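Local coordinates for protein alternansucrase (Leuconostoc mesenteroides, PDB 6HVG) that is a large multidomain enzyme of glycoside hydrolase family 70, combining a TIM-barrel-type catalytic core with repeats of the choline-binding and cell wall-binding kind, at residues Y830-Q835 against G1048-Q1053; F777-L782 against S1104-G1109; L1262-T1267 against S1307-K1312; A1311-I1316 against V1345-N1350. All coordinates share one frame; numbering follows the deposited sequence.

Interaction 1 of 4, residues Y830-Q835 against G1048-Q1053; sequences YLEGGQ and GFSNFQ
A single serine hydroxyl works in two directions here: S1050 OG gives its proton to E832 O across the contact, at 2.8 Å, and accepts from F1052 N of its own loop. The first is the only hydrogen bond between 830-835 and 1048-1053. It arrives in the carbonyl plane, on a lone pair of E832 O, with a C=O...OG angle of 124°. The second closes an ST turn, and S1050 to Q1053 also form a type I beta turn. S1050 carries OG opposite its own backbone N (chi1 157°), which sends the hydroxyl across to E832, where S1050 OG also lies 3.5 Å from E832 CB. The extended Q1053 chain lays its amide against the same turn: OE1 accepts from S1050 N at 2.9 Å, in the carbonyl plane. Beyond the hydroxyl the two chains meet mostly through backbone. G833 CA sets a C-H against F1052 O at 3.4 Å, and G834 O rests 3.5 Å from Q1053 CA. The polar end of E832 turns to R750 in a salt bridge and to Y789 and Y825 in hydrogen bonds, while the F1052 ring leads off toward helices 757-766 and 779-793. Strands 821-825 and 1045-1047 are neighbours in the parallel sheet; 1048-1053 comes straight after 1045-1047, 830-835 follows 821-825 through helix 826-829, and their buried contact suits a TIM-type barrel.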
loop_
_atom_site.group_PDB
_atom_site.type_symbol
_atom_site.label_atom_id
_atom_site.label_comp_id
_atom_site.label_asym_id
_atom_site.label_seq_id
_atom_site.Cartn_x
_atom_site.Cartn_y
_atom_site.Cartn_z
ATOM N N TYR A 830 17.624 18.874 8.956
ATOM C CA TYR A 830 18.664 18.568 7.993
ATOM C C TYR A 830 18.014 17.910 6.791
ATOM O O TYR A 830 16.856 17.488 6.861
ATOM C CB TYR A 830 19.735 17.687 8.638
ATOM C CG TYR A 830 20.383 18.396 9.801
ATOM C CD1 TYR A 830 19.860 18.282 11.090
ATOM C CD2 TYR A 830 21.483 19.247 9.610
ATOM C CE1 TYR A 830 20.432 18.958 12.156
ATOM C CE2 TYR A 830 22.054 19.942 10.674
ATOM C CZ TYR A 830 21.529 19.790 11.941
ATOM O OH TYR A 830 22.076 20.456 13.003
ATOM N N LEU A 831 18.729 17.847 5.669
ATOM C CA LEU A 831 18.158 17.280 4.456
ATOM C C LEU A 831 18.030 15.766 4.569
ATOM O O LEU A 831 18.944 15.090 5.068
ATOM C CB LEU A 831 19.012 17.639 3.249
ATOM C CG LEU A 831 19.041 19.123 2.864
ATOM C CD1 LEU A 831 19.992 19.322 1.693
ATOM C CD2 LEU A 831 17.652 19.672 2.537
ATOM N N GLU A 832 16.908 15.245 4.076
ATOM C CA GLU A 832 16.519 13.841 4.296
ATOM C C GLU A 832 17.350 12.794 3.587
ATOM O O GLU A 832 17.310 11.633 3.982
ATOM C CB GLU A 832 15.055 13.632 3.936
ATOM C CG GLU A 832 14.123 13.989 5.079
ATOM C CD GLU A 832 12.741 14.365 4.614
ATOM O OE1 GLU A 832 12.598 15.334 3.861
ATOM O OE2 GLU A 832 11.787 13.692 5.008
ATOM N N GLY A 833 18.098 13.189 2.557
ATOM C CA GLY A 833 18.972 12.277 1.828
ATOM C C GLY A 833 20.451 12.544 2.056
ATOM O O GLY A 833 20.835 13.440 2.799
ATOM N N GLY A 834 21.285 11.750 1.395
ATOM C CA GLY A 834 22.711 11.900 1.490
ATOM C C GLY A 834 23.166 11.535 2.879
ATOM O O GLY A 834 22.596 10.667 3.529
ATOM N N GLN A 835 24.190 12.236 3.339
ATOM C CA GLN A 835 24.905 11.893 4.554
ATOM C C GLN A 835 24.245 12.499 5.788
ATOM O O GLN A 835 23.545 13.500 5.693
ATOM C CB GLN A 835 26.342 12.386 4.415
ATOM C CG GLN A 835 27.097 11.644 3.336
ATOM C CD GLN A 835 27.420 10.223 3.733
ATOM O OE1 GLN A 835 27.225 9.299 2.963
ATOM N NE2 GLN A 835 27.935 10.049 4.942
ATOM N N GLY A 1048 15.669 11.469 15.247
ATOM C CA GLY A 1048 16.932 11.879 14.609
ATOM C C GLY A 1048 17.462 10.967 13.504
ATOM O O GLY A 1048 18.569 10.486 13.604
ATOM N N PHE A 1049 16.651 10.692 12.497
ATOM C CA PHE A 1049 17.066 9.918 11.376
ATOM C C PHE A 1049 16.022 10.115 10.337
ATOM O O PHE A 1049 14.927 10.569 10.616
ATOM C CB PHE A 1049 17.174 8.433 11.732
ATOM C CG PHE A 1049 15.859 7.769 11.971
ATOM C CD1 PHE A 1049 15.210 7.896 13.190
ATOM C CD2 PHE A 1049 15.272 6.989 10.969
ATOM C CE1 PHE A 1049 13.991 7.293 13.409
ATOM C CE2 PHE A 1049 14.085 6.364 11.200
ATOM C CZ PHE A 1049 13.429 6.515 12.415
ATOM N N SER A 1050 16.384 9.764 9.122
ATOM C CA SER A 1050 15.471 9.749 7.987
ATOM C C SER A 1050 15.649 8.423 7.274
ATOM O O SER A 1050 16.776 7.929 7.167
ATOM C CB SER A 1050 15.834 10.878 7.063
ATOM O OG SER A 1050 15.377 10.640 5.752
ATOM N N ASN A 1051 14.552 7.829 6.813
ATOM C CA ASN A 1051 14.646 6.572 6.064
ATOM C C ASN A 1051 15.396 6.660 4.755
ATOM O O ASN A 1051 15.798 5.630 4.218
ATOM C CB ASN A 1051 13.269 6.005 5.767
ATOM C CG ASN A 1051 12.677 5.288 6.952
ATOM O OD1 ASN A 1051 13.397 4.647 7.727
ATOM N ND2 ASN A 1051 11.357 5.358 7.089
ATOM N N PHE A 1052 15.608 7.876 4.255
ATOM C CA PHE A 1052 16.198 8.063 2.955
ATOM C C PHE A 1052 17.620 8.581 2.954
ATOM O O PHE A 1052 18.136 8.996 1.924
ATOM C CB PHE A 1052 15.250 8.907 2.150
ATOM C CG PHE A 1052 13.882 8.291 2.061
ATOM C CD1 PHE A 1052 12.977 8.446 3.074
ATOM C CD2 PHE A 1052 13.544 7.485 0.995
ATOM C CE1 PHE A 1052 11.742 7.838 3.007
ATOM C CE2 PHE A 1052 12.300 6.906 0.900
ATOM C CZ PHE A 1052 11.398 7.080 1.914
ATOM N N GLN A 1053 18.276 8.483 4.103
ATOM C CA GLN A 1053 19.691 8.784 4.205
ATOM C C GLN A 1053 20.448 7.865 3.269
ATOM O O GLN A 1053 20.069 6.725 3.081
ATOM C CB GLN A 1053 20.188 8.538 5.628
ATOM C CG GLN A 1053 19.691 9.545 6.666
ATOM C CD GLN A 1053 20.040 9.163 8.099
ATOM O OE1 GLN A 1053 19.231 9.347 9.010
ATOM N NE2 GLN A 1053 21.250 8.644 8.303
#

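Interaction 2 of 4, residues F777-L782 against S1104-G1109; sequences FTFDQL and SFLNNG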
loop_
_atom_site.group_PDB
_atom_site.type_symbol
_atom_site.label_atom_id
_atom_site.label_comp_id
_atom_site.label_asym_id
_atom_site.label_seq_id
_atom_site.Cartn_x
_atom_site.Cartn_y
_atom_site.Cartn_z
ATOM N N PHE A 777 14.059 0.833 -6.133
ATOM C CA PHE A 777 14.981 1.852 -6.607
ATOM C C PHE A 777 16.341 1.669 -5.955
ATOM O O PHE A 777 16.440 1.254 -4.807
ATOM C CB PHE A 777 14.447 3.296 -6.436
ATOM C CG PHE A 777 14.032 3.646 -5.056
ATOM C CD1 PHE A 777 14.965 4.093 -4.139
ATOM C CD2 PHE A 777 12.706 3.570 -4.693
ATOM C CE1 PHE A 777 14.602 4.423 -2.862
ATOM C CE2 PHE A 777 12.316 3.923 -3.422
ATOM C CZ PHE A 777 13.267 4.348 -2.499
ATOM N N THR A 778 17.380 2.003 -6.707
ATOM C CA THR A 778 18.737 1.887 -6.260
ATOM C C THR A 778 19.071 3.171 -5.458
ATOM O O THR A 778 18.370 4.174 -5.523
ATOM C CB THR A 778 19.665 1.620 -7.485
ATOM O OG1 THR A 778 20.661 0.673 -7.115
ATOM C CG2 THR A 778 20.340 2.874 -7.990
ATOM N N PHE A 779 20.140 3.125 -4.687
ATOM C CA PHE A 779 20.581 4.304 -3.929
ATOM C C PHE A 779 20.936 5.497 -4.810
ATOM O O PHE A 779 20.624 6.629 -4.442
ATOM C CB PHE A 779 21.775 3.990 -3.024
ATOM C CG PHE A 779 21.385 3.597 -1.636
ATOM C CD1 PHE A 779 20.887 4.555 -0.748
ATOM C CD2 PHE A 779 21.521 2.280 -1.202
ATOM C CE1 PHE A 779 20.543 4.206 0.547
ATOM C CE2 PHE A 779 21.166 1.931 0.089
ATOM C CZ PHE A 779 20.668 2.891 0.959
ATOM N N ASP A 780 21.598 5.263 -5.945
ATOM C CA ASP A 780 21.847 6.316 -6.942
ATOM C C ASP A 780 20.541 6.914 -7.445
ATOM O O ASP A 780 20.437 8.116 -7.609
ATOM C CB ASP A 780 22.679 5.781 -8.124
ATOM C CG ASP A 780 23.928 5.051 -7.657
ATOM O OD1 ASP A 780 24.921 5.003 -8.411
ATOM O OD2 ASP A 780 23.917 4.522 -6.513
ATOM N N GLN A 781 19.564 6.061 -7.721
ATOM C CA GLN A 781 18.257 6.513 -8.159
ATOM C C GLN A 781 17.639 7.411 -7.095
ATOM O O GLN A 781 17.065 8.453 -7.412
ATOM C CB GLN A 781 17.329 5.325 -8.425
ATOM C CG GLN A 781 17.386 4.750 -9.834
ATOM C CD GLN A 781 16.650 3.436 -9.925
ATOM O OE1 GLN A 781 17.143 2.429 -9.453
ATOM N NE2 GLN A 781 15.453 3.449 -10.493
ATOM N N LEU A 782 17.767 7.006 -5.833
ATOM C CA LEU A 782 17.296 7.838 -4.728
ATOM C C LEU A 782 17.980 9.215 -4.680
ATOM O O LEU A 782 17.308 10.238 -4.517
ATOM C CB LEU A 782 17.512 7.129 -3.407
ATOM C CG LEU A 782 17.062 7.850 -2.130
ATOM C CD1 LEU A 782 15.626 8.298 -2.208
ATOM C CD2 LEU A 782 17.256 6.914 -0.940
ATOM N N SER A 1104 13.822 -2.529 3.347
ATOM C CA SER A 1104 14.831 -3.556 3.219
ATOM C C SER A 1104 15.963 -3.069 2.349
ATOM O O SER A 1104 17.128 -3.129 2.752
ATOM C CB SER A 1104 14.244 -4.850 2.662
ATOM O OG SER A 1104 15.141 -5.931 2.853
ATOM N N PHE A 1105 15.654 -2.586 1.160
ATOM C CA PHE A 1105 16.731 -2.201 0.243
ATOM C C PHE A 1105 17.333 -0.825 0.532
ATOM O O PHE A 1105 18.438 -0.531 0.068
ATOM C CB PHE A 1105 16.327 -2.375 -1.239
ATOM C CG PHE A 1105 15.134 -1.568 -1.683
ATOM C CD1 PHE A 1105 15.271 -0.221 -1.960
ATOM C CD2 PHE A 1105 13.903 -2.173 -1.910
ATOM C CE1 PHE A 1105 14.196 0.526 -2.385
ATOM C CE2 PHE A 1105 12.818 -1.417 -2.351
ATOM C CZ PHE A 1105 12.962 -0.059 -2.578
ATOM N N LEU A 1106 16.646 -0.001 1.321
ATOM C CA LEU A 1106 17.261 1.221 1.840
ATOM C C LEU A 1106 17.936 1.050 3.217
ATOM O O LEU A 1106 18.389 2.013 3.809
ATOM C CB LEU A 1106 16.249 2.377 1.862
ATOM C CG LEU A 1106 15.739 2.876 0.495
ATOM C CD1 LEU A 1106 14.791 4.044 0.685
ATOM C CD2 LEU A 1106 16.903 3.294 -0.375
ATOM N N ASN A 1107 18.008 -0.169 3.717
ATOM C CA ASN A 1107 18.781 -0.476 4.909
ATOM C C ASN A 1107 18.493 0.403 6.120
ATOM O O ASN A 1107 19.380 0.650 6.951
ATOM C CB ASN A 1107 20.270 -0.449 4.571
ATOM C CG ASN A 1107 20.634 -1.423 3.457
ATOM O OD1 ASN A 1107 20.054 -2.490 3.333
ATOM N ND2 ASN A 1107 21.594 -1.049 2.645
ATOM N N ASN A 1108 17.246 0.842 6.247
ATOM C CA ASN A 1108 16.912 1.796 7.288
ATOM C C ASN A 1108 16.766 1.189 8.667
ATOM O O ASN A 1108 16.661 1.919 9.671
ATOM C CB ASN A 1108 15.681 2.624 6.918
ATOM C CG ASN A 1108 14.433 1.801 6.822
ATOM O OD1 ASN A 1108 14.312 0.773 7.473
ATOM N ND2 ASN A 1108 13.475 2.275 6.045
ATOM N N GLY A 1109 16.745 -0.142 8.725
ATOM C CA GLY A 1109 16.710 -0.850 10.015
ATOM C C GLY A 1109 15.357 -1.384 10.418
ATOM O O GLY A 1109 15.278 -2.208 11.318
#
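Apolar packing joins F777, F779 and L782, at the start of helix 779-793, to F1105 and L1106, where helix 1102-1105 runs out; no hydrogen bond crosses. The aromatic centre is a T-shaped pair. F1105 drives its edge into the face of F777, with CE1 standing 3.8 Å above the plane over the ring centre and the two planes 86° apart. Both phenylalanines hold CG between the backbone N and the carbonyl carbon (chi1 55° in F777, 60° in F1105), and their rings reach across to each other. F1105 CE1 also lies 3.4 Å from F777 O. The first helix lies in the connection from barrel strand 745-747 to 821-825 and the second in that from 1081-1083 to 1151-1156, so the contact is between two strand-to-strand connections of a TIM-type barrel. L1106, the first residue to leave the helix, fills the angle between the partners. Its CD1 comes 3.5 Å from F777 CZ, whereas CD2 lies over the face of F779, 4.1 Å from the ring centroid and displaced toward the rim, a CH-pi contact. That same methyl, L1106 CD2, meets L782 CD2 at 3.7 Å. On the same helix start, Q781 OE1 accepts from T778 N at 2.8 Å, in the first turn of the helix that carries F779. M764 of helix 757-766 backs both F777 and L782.

Interaction 3 of 4, residues L1262-T1267 against S1307-K1312; sequences LKDWAT and SGYQAK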
loop_
_atom_site.group_PDB
_atom_site.type_symbol
_atom_site.label_atom_id
_atom_site.label_comp_id
_atom_site.label_asym_id
_atom_site.label_seq_id
_atom_site.Cartn_x
_atom_site.Cartn_y
_atom_site.Cartn_z
ATOM N N LEU A 1262 3.521 -30.369 -4.649
ATOM C CA LEU A 1262 2.914 -31.261 -5.636
ATOM C C LEU A 1262 1.877 -32.208 -5.073
ATOM O O LEU A 1262 2.017 -32.738 -3.980
ATOM C CB LEU A 1262 3.988 -32.056 -6.352
ATOM C CG LEU A 1262 4.964 -31.193 -7.147
ATOM C CD1 LEU A 1262 6.135 -32.001 -7.675
ATOM C CD2 LEU A 1262 4.225 -30.525 -8.280
ATOM N N LYS A 1263 0.845 -32.418 -5.884
ATOM C CA LYS A 1263 -0.409 -33.013 -5.467
ATOM C C LYS A 1263 -0.962 -33.864 -6.597
ATOM O O LYS A 1263 -0.702 -33.588 -7.763
ATOM C CB LYS A 1263 -1.348 -31.859 -5.141
ATOM C CG LYS A 1263 -2.717 -32.162 -4.555
ATOM C CD LYS A 1263 -3.679 -31.052 -4.957
ATOM C CE LYS A 1263 -4.967 -30.968 -4.163
ATOM N NZ LYS A 1263 -5.900 -30.015 -4.832
ATOM N N ASP A 1264 -1.683 -34.921 -6.241
ATOM C CA ASP A 1264 -2.384 -35.749 -7.197
ATOM C C ASP A 1264 -3.813 -35.250 -7.302
ATOM O O ASP A 1264 -4.491 -35.133 -6.277
ATOM C CB ASP A 1264 -2.388 -37.187 -6.717
ATOM C CG ASP A 1264 -3.350 -38.046 -7.493
ATOM O OD1 ASP A 1264 -3.203 -38.135 -8.729
ATOM O OD2 ASP A 1264 -4.268 -38.611 -6.877
ATOM N N TRP A 1265 -4.273 -34.940 -8.520
ATOM C CA TRP A 1265 -5.579 -34.306 -8.664
ATOM C C TRP A 1265 -6.685 -35.240 -8.291
ATOM O O TRP A 1265 -7.746 -34.809 -7.836
ATOM C CB TRP A 1265 -5.823 -33.779 -10.073
ATOM C CG TRP A 1265 -4.815 -32.776 -10.543
ATOM C CD1 TRP A 1265 -4.026 -32.876 -11.644
ATOM C CD2 TRP A 1265 -4.494 -31.537 -9.941
ATOM N NE1 TRP A 1265 -3.222 -31.778 -11.768
ATOM C CE2 TRP A 1265 -3.482 -30.940 -10.725
ATOM C CE3 TRP A 1265 -4.969 -30.856 -8.828
ATOM C CZ2 TRP A 1265 -2.929 -29.695 -10.426
ATOM C CZ3 TRP A 1265 -4.414 -29.604 -8.527
ATOM C CH2 TRP A 1265 -3.404 -29.043 -9.332
ATOM N N ALA A 1266 -6.453 -36.527 -8.491
ATOM C CA ALA A 1266 -7.497 -37.537 -8.373
ATOM C C ALA A 1266 -7.951 -37.786 -6.946
ATOM O O ALA A 1266 -9.147 -37.847 -6.664
ATOM C CB ALA A 1266 -6.998 -38.818 -8.976
ATOM N N THR A 1267 -6.977 -37.938 -6.053
ATOM C CA THR A 1267 -7.227 -38.186 -4.644
ATOM C C THR A 1267 -7.071 -36.945 -3.783
ATOM O O THR A 1267 -7.509 -36.939 -2.645
ATOM C CB THR A 1267 -6.233 -39.203 -4.130
ATOM O OG1 THR A 1267 -4.913 -38.749 -4.416
ATOM C CG2 THR A 1267 -6.441 -40.527 -4.811
ATOM N N SER A 1307 -0.591 -40.087 -12.407
ATOM C CA SER A 1307 0.121 -40.825 -11.392
ATOM C C SER A 1307 -0.491 -42.196 -11.114
ATOM O O SER A 1307 0.023 -42.957 -10.292
ATOM C CB SER A 1307 0.143 -40.016 -10.094
ATOM O OG SER A 1307 0.807 -38.774 -10.286
ATOM N N GLY A 1308 -1.563 -42.531 -11.809
ATOM C CA GLY A 1308 -2.141 -43.857 -11.721
ATOM C C GLY A 1308 -3.233 -44.098 -10.708
ATOM O O GLY A 1308 -3.541 -45.248 -10.442
ATOM N N TYR A 1309 -3.835 -43.051 -10.158
ATOM C CA TYR A 1309 -4.839 -43.233 -9.091
ATOM C C TYR A 1309 -6.224 -42.824 -9.545
ATOM O O TYR A 1309 -6.364 -41.967 -10.414
ATOM C CB TYR A 1309 -4.462 -42.445 -7.872
ATOM C CG TYR A 1309 -3.106 -42.787 -7.344
ATOM C CD1 TYR A 1309 -2.901 -43.936 -6.607
ATOM C CD2 TYR A 1309 -2.011 -41.935 -7.561
ATOM C CE1 TYR A 1309 -1.647 -44.245 -6.083
ATOM C CE2 TYR A 1309 -0.744 -42.235 -7.048
ATOM C CZ TYR A 1309 -0.572 -43.400 -6.310
ATOM O OH TYR A 1309 0.655 -43.740 -5.805
ATOM N N GLN A 1310 -7.247 -43.466 -8.989
ATOM C CA GLN A 1310 -8.612 -43.200 -9.375
ATOM C C GLN A 1310 -9.138 -41.914 -8.779
ATOM O O GLN A 1310 -8.890 -41.624 -7.615
ATOM C CB GLN A 1310 -9.517 -44.350 -8.950
ATOM C CG GLN A 1310 -10.855 -44.340 -9.700
ATOM C CD GLN A 1310 -11.819 -45.403 -9.242
ATOM O OE1 GLN A 1310 -11.479 -46.236 -8.407
ATOM N NE2 GLN A 1310 -13.041 -45.370 -9.777
ATOM N N ALA A 1311 -9.874 -41.156 -9.590
ATOM C CA ALA A 1311 -10.493 -39.911 -9.148
ATOM C C ALA A 1311 -11.707 -40.222 -8.304
ATOM O O ALA A 1311 -12.669 -40.818 -8.775
ATOM C CB ALA A 1311 -10.905 -39.064 -10.359
ATOM N N LYS A 1312 -11.667 -39.809 -7.054
ATOM C CA LYS A 1312 -12.824 -39.883 -6.153
ATOM C C LYS A 1312 -12.979 -38.583 -5.415
ATOM O O LYS A 1312 -12.010 -38.078 -4.854
ATOM C CB LYS A 1312 -12.661 -40.987 -5.098
ATOM C CG LYS A 1312 -12.452 -42.353 -5.678
ATOM C CD LYS A 1312 -12.555 -43.434 -4.619
ATOM C CE LYS A 1312 -12.496 -44.797 -5.291
ATOM N NZ LYS A 1312 -12.558 -45.918 -4.331
HETATM O O HOH W 1 -1.474 -36.977 -10.654
#
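D1264 reaches toward S1307 and Y1309, and its carboxylate is the polar centre of this meeting of two loops. From CB the chain runs opposite its backbone N (chi1 167°), taking CG to within 4.1 Å of Y1309 CD2; the carboxylate and ring planes stand 65° apart. There the oxygens divide the work. OD1 receives a proton from a water at 2.8 Å, and the same water lies 2.9 Å from S1307 OG, which also bonds W443. OD1 bonds S1305 OG as well. OD2 turns back to its own loop, taking T1267 OG1 on its anti lone pair and T1267 N, at 2.9 Å, from above the carboxylate plane; the bond to T1267 N closes an Asx motif. D1264 OD2 is also 4.0 Å from Y1309 CB, while the far end of that tyrosine bonds L1281 O. Further along, A1266 CB lies 3.5 Å from Y1309 O, and the backbones join where K1312 N donates to A1266 O at 3.2 Å. With several donors gathered round one buried carboxylate, D1264 is probably ionised: OD2 holds its own loop in shape, while OD1 reaches, through a water, the loop between strands 1301-1304 and 1314-1317.

Interaction 4 of 4, residues A1311-I1316 against V1345-N1350; sequences AKDTFI and VETSVN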
loop_
_atom_site.group_PDB
_atom_site.type_symbol
_atom_site.label_atom_id
_atom_site.label_comp_id
_atom_site.label_asym_id
_atom_site.label_seq_id
_atom_site.Cartn_x
_atom_site.Cartn_y
_atom_site.Cartn_z
ATOM N N ALA A 1311 -9.874 -41.156 -9.590
ATOM C CA ALA A 1311 -10.493 -39.911 -9.148
ATOM C C ALA A 1311 -11.707 -40.222 -8.304
ATOM O O ALA A 1311 -12.669 -40.818 -8.775
ATOM C CB ALA A 1311 -10.905 -39.064 -10.359
ATOM N N LYS A 1312 -11.667 -39.809 -7.054
ATOM C CA LYS A 1312 -12.824 -39.883 -6.153
ATOM C C LYS A 1312 -12.979 -38.583 -5.415
ATOM O O LYS A 1312 -12.010 -38.078 -4.854
ATOM C CB LYS A 1312 -12.661 -40.987 -5.098
ATOM C CG LYS A 1312 -12.452 -42.353 -5.678
ATOM C CD LYS A 1312 -12.555 -43.434 -4.619
ATOM C CE LYS A 1312 -12.496 -44.797 -5.291
ATOM N NZ LYS A 1312 -12.558 -45.918 -4.331
ATOM N N ASP A 1313 -14.205 -38.052 -5.414
ATOM C CA ASP A 1313 -14.556 -36.853 -4.660
ATOM C C ASP A 1313 -13.624 -35.713 -5.058
ATOM O O ASP A 1313 -12.870 -35.193 -4.246
ATOM C CB ASP A 1313 -14.501 -37.156 -3.160
ATOM C CG ASP A 1313 -14.984 -36.007 -2.298
ATOM O OD1 ASP A 1313 -15.825 -35.202 -2.763
ATOM O OD2 ASP A 1313 -14.522 -35.953 -1.125
ATOM N N THR A 1314 -13.661 -35.378 -6.339
ATOM C CA THR A 1314 -12.755 -34.396 -6.895
ATOM C C THR A 1314 -13.239 -33.916 -8.248
ATOM O O THR A 1314 -13.952 -34.622 -8.944
ATOM C CB THR A 1314 -11.349 -34.966 -7.054
ATOM O OG1 THR A 1314 -10.427 -33.910 -7.259
ATOM C CG2 THR A 1314 -11.273 -35.894 -8.234
ATOM N N PHE A 1315 -12.841 -32.711 -8.604
ATOM C CA PHE A 1315 -13.129 -32.148 -9.923
ATOM C C PHE A 1315 -11.933 -32.416 -10.834
ATOM O O PHE A 1315 -10.803 -32.366 -10.391
ATOM C CB PHE A 1315 -13.375 -30.646 -9.805
ATOM C CG PHE A 1315 -14.755 -30.289 -9.335
ATOM C CD1 PHE A 1315 -15.071 -30.230 -7.988
ATOM C CD2 PHE A 1315 -15.738 -29.996 -10.259
ATOM C CE1 PHE A 1315 -16.351 -29.869 -7.580
ATOM C CE2 PHE A 1315 -17.007 -29.642 -9.861
ATOM C CZ PHE A 1315 -17.318 -29.595 -8.527
ATOM N N ILE A 1316 -12.192 -32.726 -12.086
ATOM C CA ILE A 1316 -11.144 -33.112 -13.037
ATOM C C ILE A 1316 -11.413 -32.431 -14.360
ATOM O O ILE A 1316 -12.568 -32.348 -14.816
ATOM C CB ILE A 1316 -11.123 -34.642 -13.291
ATOM C CG1 ILE A 1316 -10.733 -35.418 -12.032
ATOM C CG2 ILE A 1316 -10.158 -34.992 -14.416
ATOM C CD1 ILE A 1316 -9.264 -35.301 -11.630
ATOM N N VAL A 1345 -22.925 -30.339 -4.843
ATOM C CA VAL A 1345 -21.664 -31.016 -4.606
ATOM C C VAL A 1345 -21.046 -30.588 -3.275
ATOM O O VAL A 1345 -20.874 -29.413 -3.037
ATOM C CB VAL A 1345 -20.667 -30.702 -5.762
ATOM C CG1 VAL A 1345 -19.348 -31.434 -5.575
ATOM C CG2 VAL A 1345 -21.274 -31.055 -7.112
ATOM N N GLU A 1346 -20.700 -31.564 -2.433
ATOM C CA GLU A 1346 -19.899 -31.367 -1.216
ATOM C C GLU A 1346 -18.578 -32.142 -1.315
ATOM O O GLU A 1346 -18.611 -33.350 -1.262
ATOM C CB GLU A 1346 -20.687 -31.846 0.002
ATOM C CG GLU A 1346 -21.806 -30.890 0.427
ATOM C CD GLU A 1346 -22.657 -31.428 1.599
ATOM O OE1 GLU A 1346 -22.881 -32.658 1.681
ATOM O OE2 GLU A 1346 -23.096 -30.623 2.456
ATOM N N THR A 1347 -17.443 -31.443 -1.456
ATOM C CA THR A 1347 -16.116 -32.041 -1.733
ATOM C C THR A 1347 -15.130 -31.822 -0.608
ATOM O O THR A 1347 -15.282 -30.894 0.181
ATOM C CB THR A 1347 -15.452 -31.445 -3.003
ATOM O OG1 THR A 1347 -16.442 -31.267 -4.000
ATOM C CG2 THR A 1347 -14.356 -32.367 -3.615
ATOM N N SER A 1348 -14.102 -32.673 -0.562
ATOM C CA SER A 1348 -12.923 -32.454 0.288
ATOM C C SER A 1348 -12.353 -31.044 0.108
ATOM O O SER A 1348 -11.985 -30.403 1.088
ATOM C CB SER A 1348 -11.818 -33.501 0.000
ATOM O OG SER A 1348 -11.358 -33.475 -1.345
ATOM N N VAL A 1349 -12.281 -30.579 -1.143
ATOM C CA VAL A 1349 -11.941 -29.201 -1.444
ATOM C C VAL A 1349 -13.202 -28.346 -1.243
ATOM O O VAL A 1349 -14.020 -28.253 -2.140
ATOM C CB VAL A 1349 -11.431 -29.053 -2.904
ATOM C CG1 VAL A 1349 -11.061 -27.605 -3.199
ATOM C CG2 VAL A 1349 -10.243 -29.979 -3.173
ATOM N N ASN A 1350 -13.334 -27.733 -0.066
ATOM C CA ASN A 1350 -14.543 -27.010 0.387
ATOM C C ASN A 1350 -14.920 -25.794 -0.413
ATOM O O ASN A 1350 -16.101 -25.469 -0.504
ATOM C CB ASN A 1350 -14.370 -26.534 1.834
ATOM C CG ASN A 1350 -14.439 -27.672 2.825
ATOM O OD1 ASN A 1350 -14.620 -28.841 2.450
ATOM N ND2 ASN A 1350 -14.295 -27.345 4.093
#
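The D1313 carboxylate and the T1347 methyl lie alongside each other, their side chains pointing contrary ways; T1347 CG2 packs against D1313 O and D1313 OD1, each at 3.3 Å. The carboxylate, carried opposite the backbone N (chi1 -174°), reaches on to the next residue, where S1348 N gives OD2 of D1313 a weak hydrogen bond of 3.4 Å. S1348 CB lies 3.8 Å from D1313 OD2. Two residues on, F1315 and V1345 meet head-on, F1315 CE1 touching V1345 CG1 at 3.9 Å. T1347 OG1 comes to the edge of that ring, near its plane, 3.8 Å from F1315 CE1. The two touching stretches run at 106° to one another, and the contact is one of side chains and a few backbone atoms, not strand pairing.

The next shell fixes these groups. Y1325 OH, on strand 1323-1326, hydrogen-bonds D1313 OD1, and the ring of Y1325 meets F1315, as does that of Y1356. T1347 N is taken by N1353 OD1. Backbone geometry also sets D1313 out: it and T1314 both face F1326 in a G1 beta bulge, at the start of the hairpin 1314-1317/1323-1326 that lies in a putative cell wall-binding repeat. The contact thus joins that hairpin to the loop between strands 1342-1345 and 1354-1357. The tyrosine hydroxyl grips one carboxylate oxygen while the backbone amide only weakly holds the other, so D1313 is probably positioned more by its own hairpin than by the loop it touches, and the cross-contact rests largely on van der Waals packing.

From the N terminus, 777-782 comes first and waits for 1104-1109, so interaction 2 closes a loop of more than three hundred residues. Interaction 1, between 830-835 and 1048-1053, opens and closes wholly within it. Their centres are 12 Å apart and they touch, F1052 packing on L782 and L1106, so together they tie helix 779-793 to loops at the barrel's parallel strands. Interaction 3 follows in series, closing a short loop from 1262-1267 to 1307-1312. Interaction 4 starts on A1311 and K1312, which both share, and carries on to 1345-1350. This second pair, about 57 Å from interaction 1 between centres, joins the chain after strand 1248-1252 to the C-terminal repeats.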